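Local coordinates for protein nicotinate phosphoribosyltransferase (Vibrio cholerae, PDB 4HL7) that probably catalyses the ATP-driven synthesis of nicotinate D-ribonucleotide from nicotinate and phosphoribosyl diphosphate, the entry of nicotinate into NAD(+) biosynthesis, at residues 238-243 with 378-383; 386-391 with 401-406; 233-238 with 246-251. All blocks are in the same frame, centred on the assembly; numbering follows the deposited sequence.

Contact 1 (238-243 with 378-383); sequences HQALVN and AECQGR
Cys380, at the end of strand 372-380, meets Ala240 on the last turn of helix 232-241, where the two CA atoms are 5.9 Å apart. The methyl Ala240 CB sits 3.2 Å from the carbonyl oxygen Cys380 O and also packs on Cys380 CB, at 3.7 Å. With SG anti to its backbone N (chi1 -180°), the thiol lies beside this methyl group and near Leu241 CD2.

Cys380 also opens a type I' beta turn that closes at Arg383 through paired backbone hydrogen bonds and joins strands 372-380 and 383-384 as a hairpin. In the turn, Gln381 bends at chi2 and lays its CG against Leu241 CD2, 3.9 Å away, the two side chains crossing at about a right angle; its OE1 turns to the backbone N of Ser38 on the neighbouring strand.

Past Gly382, the bent Arg383 side chain runs along Ala240. Its CD rests 3.9 Å from Ala240 CB, and its NH1 donates to Ala240 O over 2.8 Å. That bond approaches the oxygen at a C=O...N angle of 160° but is bent at the hydrogen (138°). Gln381 CB covers one face of the guanidinium near its rim. Since Val242 is the first residue to leave helical geometry, the cation meets a carbonyl at the C-terminal end of the helix, where its charge would probably be favoured by the helix dipole.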
loop_
_atom_site.group_PDB
_atom_site.type_symbol
_atom_site.label_atom_id
_atom_site.label_comp_id
_atom_site.label_asym_id
_atom_site.label_seq_id
_atom_site.Cartn_x
_atom_site.Cartn_y
_atom_site.Cartn_z
ATOM N N HIS A 238 10.606 -12.664 3.793
ATOM C CA HIS A 238 11.548 -13.287 4.757
ATOM C C HIS A 238 11.156 -14.637 5.265
ATOM O O HIS A 238 11.999 -15.384 5.764
ATOM C CB HIS A 238 11.921 -12.313 5.894
ATOM C CG HIS A 238 12.945 -11.282 5.453
ATOM N ND1 HIS A 238 12.598 -10.191 4.740
ATOM C CD2 HIS A 238 14.345 -11.292 5.492
ATOM C CE1 HIS A 238 13.717 -9.479 4.413
ATOM N NE2 HIS A 238 14.786 -10.153 4.878
ATOM N N GLN A 239 9.882 -15.002 5.137
ATOM C CA GLN A 239 9.430 -16.387 5.480
ATOM C C GLN A 239 10.035 -17.458 4.594
ATOM O O GLN A 239 10.033 -18.649 4.927
ATOM C CB GLN A 239 7.875 -16.496 5.429
ATOM C CG GLN A 239 7.201 -15.594 6.452
ATOM C CD GLN A 239 5.712 -15.434 6.152
ATOM O OE1 GLN A 239 5.173 -16.180 5.355
ATOM N NE2 GLN A 239 5.053 -14.441 6.777
ATOM N N ALA A 240 10.472 -17.043 3.431
ATOM C CA ALA A 240 11.163 -17.919 2.497
ATOM C C ALA A 240 12.700 -17.830 2.632
ATOM O O ALA A 240 13.411 -18.814 2.314
ATOM C CB ALA A 240 10.761 -17.582 1.052
ATOM N N LEU A 241 13.205 -16.691 3.077
ATOM C CA LEU A 241 14.637 -16.418 3.009
ATOM C C LEU A 241 15.393 -16.818 4.302
ATOM O O LEU A 241 16.633 -17.119 4.228
ATOM C CB LEU A 241 14.863 -14.898 2.763
ATOM C CG LEU A 241 14.201 -14.382 1.477
ATOM C CD1 LEU A 241 14.407 -12.879 1.397
ATOM C CD2 LEU A 241 14.910 -15.047 0.336
ATOM N N VAL A 242 14.697 -16.831 5.442
ATOM C CA VAL A 242 15.307 -17.326 6.707
ATOM C C VAL A 242 14.344 -18.315 7.333
ATOM O O VAL A 242 13.327 -18.616 6.759
ATOM C CB VAL A 242 15.593 -16.141 7.697
ATOM C CG1 VAL A 242 16.614 -15.191 7.009
ATOM C CG2 VAL A 242 14.314 -15.297 8.058
ATOM N N ASN A 243 14.615 -18.771 8.574
ATOM C CA ASN A 243 13.643 -19.630 9.165
ATOM C C ASN A 243 12.362 -18.862 9.440
ATOM O O ASN A 243 12.406 -17.684 9.749
ATOM C CB ASN A 243 14.159 -20.274 10.483
ATOM C CG ASN A 243 13.205 -21.348 10.968
ATOM O OD1 ASN A 243 12.330 -21.076 11.834
ATOM N ND2 ASN A 243 13.278 -22.545 10.321
ATOM N N ALA A 378 2.656 -14.109 -3.396
ATOM C CA ALA A 378 2.219 -15.504 -3.254
ATOM C C ALA A 378 3.400 -16.388 -2.891
ATOM O O ALA A 378 3.222 -17.382 -2.245
ATOM C CB ALA A 378 1.603 -16.020 -4.539
ATOM N N GLU A 379 4.588 -16.049 -3.383
ATOM C CA GLU A 379 5.679 -17.004 -3.389
ATOM C C GLU A 379 6.997 -16.242 -3.464
ATOM O O GLU A 379 7.087 -15.214 -4.115
ATOM C CB GLU A 379 5.561 -17.868 -4.662
ATOM C CG GLU A 379 6.488 -19.040 -4.760
ATOM C CD GLU A 379 6.261 -19.797 -6.069
ATOM O OE1 GLU A 379 5.295 -20.581 -6.128
ATOM O OE2 GLU A 379 7.006 -19.559 -7.050
ATOM N N CYS A 380 8.027 -16.796 -2.847
ATOM C CA CYS A 380 9.360 -16.191 -2.864
ATOM C C CYS A 380 10.374 -17.340 -2.862
ATOM O O CYS A 380 10.260 -18.275 -2.047
ATOM C CB CYS A 380 9.543 -15.378 -1.594
ATOM S SG CYS A 380 11.148 -14.551 -1.465
ATOM N N GLN A 381 11.348 -17.269 -3.785
ATOM C CA GLN A 381 12.301 -18.380 -4.013
ATOM C C GLN A 381 11.590 -19.689 -4.187
ATOM O O GLN A 381 12.075 -20.737 -3.743
ATOM C CB GLN A 381 13.327 -18.489 -2.854
ATOM C CG GLN A 381 14.311 -17.362 -2.780
ATOM C CD GLN A 381 15.169 -17.255 -4.014
ATOM O OE1 GLN A 381 14.679 -16.902 -5.083
ATOM N NE2 GLN A 381 16.451 -17.617 -3.893
ATOM N N GLY A 382 10.434 -19.643 -4.859
ATOM C CA GLY A 382 9.652 -20.851 -5.138
ATOM C C GLY A 382 8.969 -21.465 -3.925
ATOM O O GLY A 382 8.535 -22.619 -3.982
ATOM N N ARG A 383 8.939 -20.724 -2.825
ATOM C CA ARG A 383 8.359 -21.204 -1.548
ATOM C C ARG A 383 7.141 -20.358 -1.205
ATOM O O ARG A 383 7.143 -19.149 -1.477
ATOM C CB ARG A 383 9.403 -21.066 -0.406
ATOM C CG ARG A 383 10.727 -21.824 -0.691
ATOM C CD ARG A 383 11.974 -21.085 -0.174
ATOM N NE ARG A 383 13.175 -21.615 -0.830
ATOM C CZ ARG A 383 14.410 -21.432 -0.369
ATOM N NH1 ARG A 383 14.604 -20.757 0.746
ATOM N NH2 ARG A 383 15.452 -21.941 -1.033
#

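Contact 2 (386-391 with 401-406); sequences AKISDQ and IFLANL
The methyl group of Ala386 rests against two leucine branches of helix 400-409: Ala386 CB is 3.9 Å from Leu403 CD1 and equally 3.9 Å from Leu406 CD2. Both leucines share one conformation, CG anti to the backbone N with chi1 at 176°, and the second torsion near +60° in each. Leu403 offers CD1 and Leu406 offers CD2, so the helix presents a different branch from each of two residues three positions apart.

Two residues after Ala386, Ile388 meets the same two branches. Its CG1 stands beside the backbone N, and the extended second torsion (chi2 160°) carries the chain onward from there. Ile388 CG1 lies 4.0 Å from Leu403 CD1, whereas the terminal Ile388 CD1 lies 4.0 Å from Leu406 CD2. Ile388 runs obliquely across Leu403 but slides alongside Leu406 in the opposite direction.

The contact folds the chain after the hairpin strand 383-384 back on the helix that follows it, within the C-terminal part of the NAPRTase family region. No hydrogen bond joins the two segments; the evidence for their association is this apolar packing.

Phe402 adds a looser contact: with CG anti to its backbone N, its ring brings CE2 to 4.0 Å from Ala386 N in an oblique approach, while that nitrogen donates a hydrogen bond to Gln239 OE1. Farther along the loop, Ser389 OG donates to Ile388 O in the carbonyl plane and accepts from Gln391 N over 3.0 Å, an ST turn.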
loop_
_atom_site.group_PDB
_atom_site.type_symbol
_atom_site.label_atom_id
_atom_site.label_comp_id
_atom_site.label_asym_id
_atom_site.label_seq_id
_atom_site.Cartn_x
_atom_site.Cartn_y
_atom_site.Cartn_z
ATOM N N ALA A 386 3.053 -16.091 3.609
ATOM C CA ALA A 386 1.657 -15.835 4.062
ATOM C C ALA A 386 1.526 -14.590 4.890
ATOM O O ALA A 386 2.466 -14.157 5.517
ATOM C CB ALA A 386 1.119 -16.996 4.850
ATOM N N LYS A 387 0.328 -14.007 4.854
ATOM C CA LYS A 387 -0.005 -12.950 5.779
ATOM C C LYS A 387 -1.165 -13.436 6.615
ATOM O O LYS A 387 -2.121 -14.018 6.099
ATOM C CB LYS A 387 -0.438 -11.678 5.056
ATOM C CG LYS A 387 -0.780 -10.548 5.999
ATOM C CD LYS A 387 -1.087 -9.315 5.194
ATOM C CE LYS A 387 -2.000 -8.416 5.965
ATOM N NZ LYS A 387 -2.649 -7.515 4.980
ATOM N N ILE A 388 -1.111 -13.182 7.918
ATOM C CA ILE A 388 -2.176 -13.686 8.775
ATOM C C ILE A 388 -3.122 -12.494 9.104
ATOM O O ILE A 388 -4.289 -12.477 8.732
ATOM C CB ILE A 388 -1.600 -14.340 10.061
ATOM C CG1 ILE A 388 -0.874 -15.622 9.690
ATOM C CG2 ILE A 388 -2.747 -14.792 10.989
ATOM C CD1 ILE A 388 0.112 -16.127 10.703
ATOM N N SER A 389 -2.532 -11.532 9.791
ATOM C CA SER A 389 -3.074 -10.229 10.274
ATOM C C SER A 389 -3.852 -10.334 11.599
ATOM O O SER A 389 -4.026 -11.426 12.177
ATOM C CB SER A 389 -3.872 -9.437 9.214
ATOM O OG SER A 389 -5.269 -9.802 9.333
ATOM N N ASP A 390 -4.350 -9.192 12.065
ATOM C CA ASP A 390 -5.132 -9.202 13.313
ATOM C C ASP A 390 -6.619 -9.418 13.079
ATOM O O ASP A 390 -7.426 -9.452 14.049
ATOM C CB ASP A 390 -4.865 -7.957 14.112
ATOM C CG ASP A 390 -3.505 -8.014 14.820
ATOM O OD1 ASP A 390 -3.150 -9.085 15.449
ATOM O OD2 ASP A 390 -2.833 -6.949 14.792
ATOM N N GLN A 391 -6.969 -9.597 11.798
ATOM C CA GLN A 391 -8.263 -10.185 11.419
ATOM C C GLN A 391 -8.063 -11.591 10.794
ATOM O O GLN A 391 -7.824 -11.703 9.598
ATOM C CB GLN A 391 -8.967 -9.249 10.453
ATOM C CG GLN A 391 -9.432 -7.973 11.123
ATOM C CD GLN A 391 -10.015 -7.001 10.131
ATOM O OE1 GLN A 391 -9.555 -5.856 10.020
ATOM N NE2 GLN A 391 -11.040 -7.446 9.400
ATOM N N ILE A 401 -0.827 -26.145 4.335
ATOM C CA ILE A 401 0.159 -26.781 5.277
ATOM C C ILE A 401 1.208 -25.770 5.697
ATOM O O ILE A 401 1.585 -25.673 6.877
ATOM C CB ILE A 401 0.818 -28.036 4.677
ATOM C CG1 ILE A 401 -0.240 -29.056 4.280
ATOM C CG2 ILE A 401 1.902 -28.606 5.622
ATOM C CD1 ILE A 401 0.257 -30.348 3.582
ATOM N N PHE A 402 1.756 -25.045 4.758
ATOM C CA PHE A 402 2.639 -23.913 5.122
ATOM C C PHE A 402 2.012 -22.940 6.139
ATOM O O PHE A 402 2.654 -22.526 7.146
ATOM C CB PHE A 402 3.125 -23.154 3.885
ATOM C CG PHE A 402 4.028 -22.031 4.199
ATOM C CD1 PHE A 402 5.434 -22.242 4.266
ATOM C CD2 PHE A 402 3.529 -20.766 4.457
ATOM C CE1 PHE A 402 6.280 -21.161 4.634
ATOM C CE2 PHE A 402 4.373 -19.689 4.811
ATOM C CZ PHE A 402 5.753 -19.905 4.885
ATOM N N LEU A 403 0.770 -22.544 5.879
ATOM C CA LEU A 403 0.142 -21.565 6.754
ATOM C C LEU A 403 -0.055 -22.157 8.157
ATOM O O LEU A 403 0.201 -21.447 9.179
ATOM C CB LEU A 403 -1.206 -21.120 6.148
ATOM C CG LEU A 403 -1.991 -20.158 7.037
ATOM C CD1 LEU A 403 -1.218 -18.879 7.417
ATOM C CD2 LEU A 403 -3.352 -19.790 6.399
ATOM N N ALA A 404 -0.479 -23.422 8.215
ATOM C CA ALA A 404 -0.692 -24.112 9.506
ATOM C C ALA A 404 0.661 -24.183 10.290
ATOM O O ALA A 404 0.732 -23.860 11.498
ATOM C CB ALA A 404 -1.309 -25.498 9.328
ATOM N N ASN A 405 1.725 -24.566 9.593
ATOM C CA ASN A 405 3.035 -24.569 10.240
ATOM C C ASN A 405 3.501 -23.189 10.739
ATOM O O ASN A 405 4.035 -23.046 11.848
ATOM C CB ASN A 405 4.073 -25.137 9.257
ATOM C CG ASN A 405 5.410 -25.288 9.900
ATOM O OD1 ASN A 405 5.597 -26.150 10.774
ATOM N ND2 ASN A 405 6.320 -24.459 9.514
ATOM N N LEU A 406 3.291 -22.184 9.934
ATOM C CA LEU A 406 3.668 -20.808 10.287
ATOM C C LEU A 406 2.887 -20.372 11.550
ATOM O O LEU A 406 3.444 -19.765 12.468
ATOM C CB LEU A 406 3.345 -19.851 9.106
ATOM C CG LEU A 406 3.602 -18.377 9.420
ATOM C CD1 LEU A 406 5.118 -18.122 9.551
ATOM C CD2 LEU A 406 3.023 -17.530 8.262
#

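Contact 3 (233-238 with 246-251); sequences EWFMGH and DSQQVA
Trp234 and His238 reach Ala251 by different first torsions: CG of Trp234 is anti to its backbone N (chi1 175°), whereas CG of His238 lies beside the N and anti to the carbonyl carbon. The indole thereby reaches the carbonyl of Ala251, and Trp234 NE1 donates to Ala251 O over 2.8 Å. The oxygen lies near the indole edge, tilted slightly from the ring plane, but the donor stands above the carbonyl plane rather than on a lone pair. Trp234 CD1 lies 3.7 Å from Ala251 CB.

The imidazole is held by a nearly straight bond from His238 ND1 to Trp234 O, 2.8 Å long, one helical turn back; NE2 is hydrogen-bonded to Tyr34 OH. This helps hold the ring's rotation, with CE1 over the centre of the indole face in an edge-to-face (T-shaped) arrangement. Ala251 CB meets one imidazole face, 3.9 Å from the ring centroid and 29° off its normal, a CH-pi contact. Val250 CG1 comes up to His238 CD2, the two side chains crossing at about a right angle.

Phe235 approaches the same methyl group from another direction, with its CD2 3.5 Å from Ala251 CB, while Gln248 O lies at the ring edge. At the start of helix 247-258, the helices come close, with the CA atoms of His238 and Ser247 4.8 Å apart and His238 CB 3.3 Å from Ser247 O. A water donates to both Phe235 O and Ser247 OG, and that hydroxyl is also hydrogen-bonded to Glu244 O.

The axes approach to 8.0 Å with their directions 125° apart: two consecutive helices joined by a short loop and packed at a steep angle through a small alanine set among three aromatic rings.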
loop_
_atom_site.group_PDB
_atom_site.type_symbol
_atom_site.label_atom_id
_atom_site.label_comp_id
_atom_site.label_asym_id
_atom_site.label_seq_id
_atom_site.Cartn_x
_atom_site.Cartn_y
_atom_site.Cartn_z
ATOM N N GLU A 233 4.911 -7.256 2.270
ATOM C CA GLU A 233 5.724 -8.186 1.433
ATOM C C GLU A 233 7.139 -8.296 1.834
ATOM O O GLU A 233 7.712 -9.340 1.663
ATOM C CB GLU A 233 5.655 -7.815 -0.093
ATOM C CG GLU A 233 6.399 -6.596 -0.439
ATOM C CD GLU A 233 6.454 -6.352 -1.965
ATOM O OE1 GLU A 233 7.155 -7.127 -2.708
ATOM O OE2 GLU A 233 5.868 -5.325 -2.369
ATOM N N TRP A 234 7.714 -7.249 2.452
ATOM C CA TRP A 234 9.089 -7.360 2.928
ATOM C C TRP A 234 9.159 -8.417 4.050
ATOM O O TRP A 234 10.004 -9.334 4.077
ATOM C CB TRP A 234 9.509 -5.977 3.435
ATOM C CG TRP A 234 10.868 -5.919 4.071
ATOM C CD1 TRP A 234 11.170 -5.671 5.407
ATOM C CD2 TRP A 234 12.150 -6.078 3.401
ATOM N NE1 TRP A 234 12.549 -5.617 5.598
ATOM C CE2 TRP A 234 13.185 -5.882 4.421
ATOM C CE3 TRP A 234 12.538 -6.334 2.083
ATOM C CZ2 TRP A 234 14.534 -5.936 4.119
ATOM C CZ3 TRP A 234 13.925 -6.418 1.781
ATOM C CH2 TRP A 234 14.895 -6.186 2.768
ATOM N N PHE A 235 8.177 -8.363 4.947
ATOM C CA PHE A 235 8.163 -9.360 6.073
ATOM C C PHE A 235 7.777 -10.764 5.585
ATOM O O PHE A 235 8.316 -11.807 6.054
ATOM C CB PHE A 235 7.160 -8.854 7.104
ATOM C CG PHE A 235 7.564 -7.515 7.665
ATOM C CD1 PHE A 235 7.140 -6.342 7.074
ATOM C CD2 PHE A 235 8.469 -7.438 8.696
ATOM C CE1 PHE A 235 7.600 -5.109 7.549
ATOM C CE2 PHE A 235 8.943 -6.194 9.153
ATOM C CZ PHE A 235 8.484 -5.039 8.582
HETATM N N MSE A 236 6.839 -10.801 4.630
HETATM C CA MSE A 236 6.362 -12.103 4.111
HETATM C C MSE A 236 7.491 -12.761 3.336
HETATM O O MSE A 236 7.730 -13.940 3.500
HETATM C CB MSE A 236 5.179 -11.809 3.133
HETATM C CG MSE A 236 3.938 -11.434 3.954
HETATM SE SE MSE A 236 2.630 -10.610 2.699
HETATM C CE MSE A 236 1.983 -12.312 1.971
ATOM N N GLY A 237 8.205 -11.992 2.484
ATOM C CA GLY A 237 9.322 -12.598 1.711
ATOM C C GLY A 237 10.344 -13.270 2.635
ATOM O O GLY A 237 10.920 -14.300 2.308
ATOM N N HIS A 238 10.606 -12.664 3.793
ATOM C CA HIS A 238 11.548 -13.287 4.757
ATOM C C HIS A 238 11.156 -14.637 5.265
ATOM O O HIS A 238 11.999 -15.384 5.764
ATOM C CB HIS A 238 11.921 -12.313 5.894
ATOM C CG HIS A 238 12.945 -11.282 5.453
ATOM N ND1 HIS A 238 12.598 -10.191 4.740
ATOM C CD2 HIS A 238 14.345 -11.292 5.492
ATOM C CE1 HIS A 238 13.717 -9.479 4.413
ATOM N NE2 HIS A 238 14.786 -10.153 4.878
ATOM N N ASP A 246 12.137 -16.616 12.512
ATOM C CA ASP A 246 13.010 -15.455 12.532
ATOM C C ASP A 246 12.619 -14.418 11.510
ATOM O O ASP A 246 13.215 -13.338 11.456
ATOM C CB ASP A 246 14.475 -15.907 12.213
ATOM C CG ASP A 246 15.021 -16.829 13.251
ATOM O OD1 ASP A 246 14.748 -16.577 14.453
ATOM O OD2 ASP A 246 15.684 -17.816 12.862
ATOM N N SER A 247 11.637 -14.739 10.662
ATOM C CA SER A 247 11.343 -13.941 9.468
ATOM C C SER A 247 11.029 -12.450 9.752
ATOM O O SER A 247 11.581 -11.553 9.110
ATOM C CB SER A 247 10.195 -14.582 8.698
ATOM O OG SER A 247 9.000 -14.610 9.460
ATOM N N GLN A 248 10.163 -12.192 10.744
ATOM C CA GLN A 248 9.733 -10.874 10.993
ATOM C C GLN A 248 10.879 -10.068 11.672
ATOM O O GLN A 248 11.166 -8.916 11.325
ATOM C CB GLN A 248 8.496 -10.904 11.868
ATOM C CG GLN A 248 8.033 -9.512 12.259
ATOM C CD GLN A 248 6.665 -9.556 12.905
ATOM O OE1 GLN A 248 5.708 -8.975 12.382
ATOM N NE2 GLN A 248 6.559 -10.265 14.003
ATOM N N GLN A 249 11.572 -10.705 12.602
ATOM C CA GLN A 249 12.685 -10.044 13.237
ATOM C C GLN A 249 13.816 -9.700 12.297
ATOM O O GLN A 249 14.329 -8.563 12.344
ATOM C CB GLN A 249 13.221 -10.856 14.428
ATOM C CG GLN A 249 13.948 -9.861 15.329
ATOM C CD GLN A 249 14.218 -10.413 16.675
ATOM O OE1 GLN A 249 13.614 -10.018 17.661
ATOM N NE2 GLN A 249 15.123 -11.342 16.722
ATOM N N VAL A 250 14.189 -10.637 11.440
ATOM C CA VAL A 250 15.259 -10.367 10.459
ATOM C C VAL A 250 14.834 -9.260 9.492
ATOM O O VAL A 250 15.628 -8.377 9.140
ATOM C CB VAL A 250 15.688 -11.635 9.692
ATOM C CG1 VAL A 250 16.531 -11.246 8.479
ATOM C CG2 VAL A 250 16.390 -12.629 10.669
ATOM N N ALA A 251 13.557 -9.288 9.070
ATOM C CA ALA A 251 13.078 -8.262 8.135
ATOM C C ALA A 251 13.154 -6.892 8.827
ATOM O O ALA A 251 13.571 -5.880 8.210
ATOM C CB ALA A 251 11.645 -8.567 7.706
HETATM O O HOH W 1 7.052 -12.807 8.502
#

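Contacts 1 and 3 have centres about 9 Å apart and share His238; both use helix 232-241, whose successive turns face first helix 247-258 and then the hairpin of the antiparallel sheet. The centre of contact 2 lies about 13 Å from each of the other centres. Along the chain, contact 3 closes before contact 2 opens, as does contact 1, while the segments of contacts 1 and 3 alternate. The hydrogen bond from Ala386 N to Gln239 OE1 links contacts 1 and 2, and Met236 CG packs on Ala386 O between contacts 2 and 3. One helix thus joins helix 247-258, the five-stranded sheet and the C-terminal helical region.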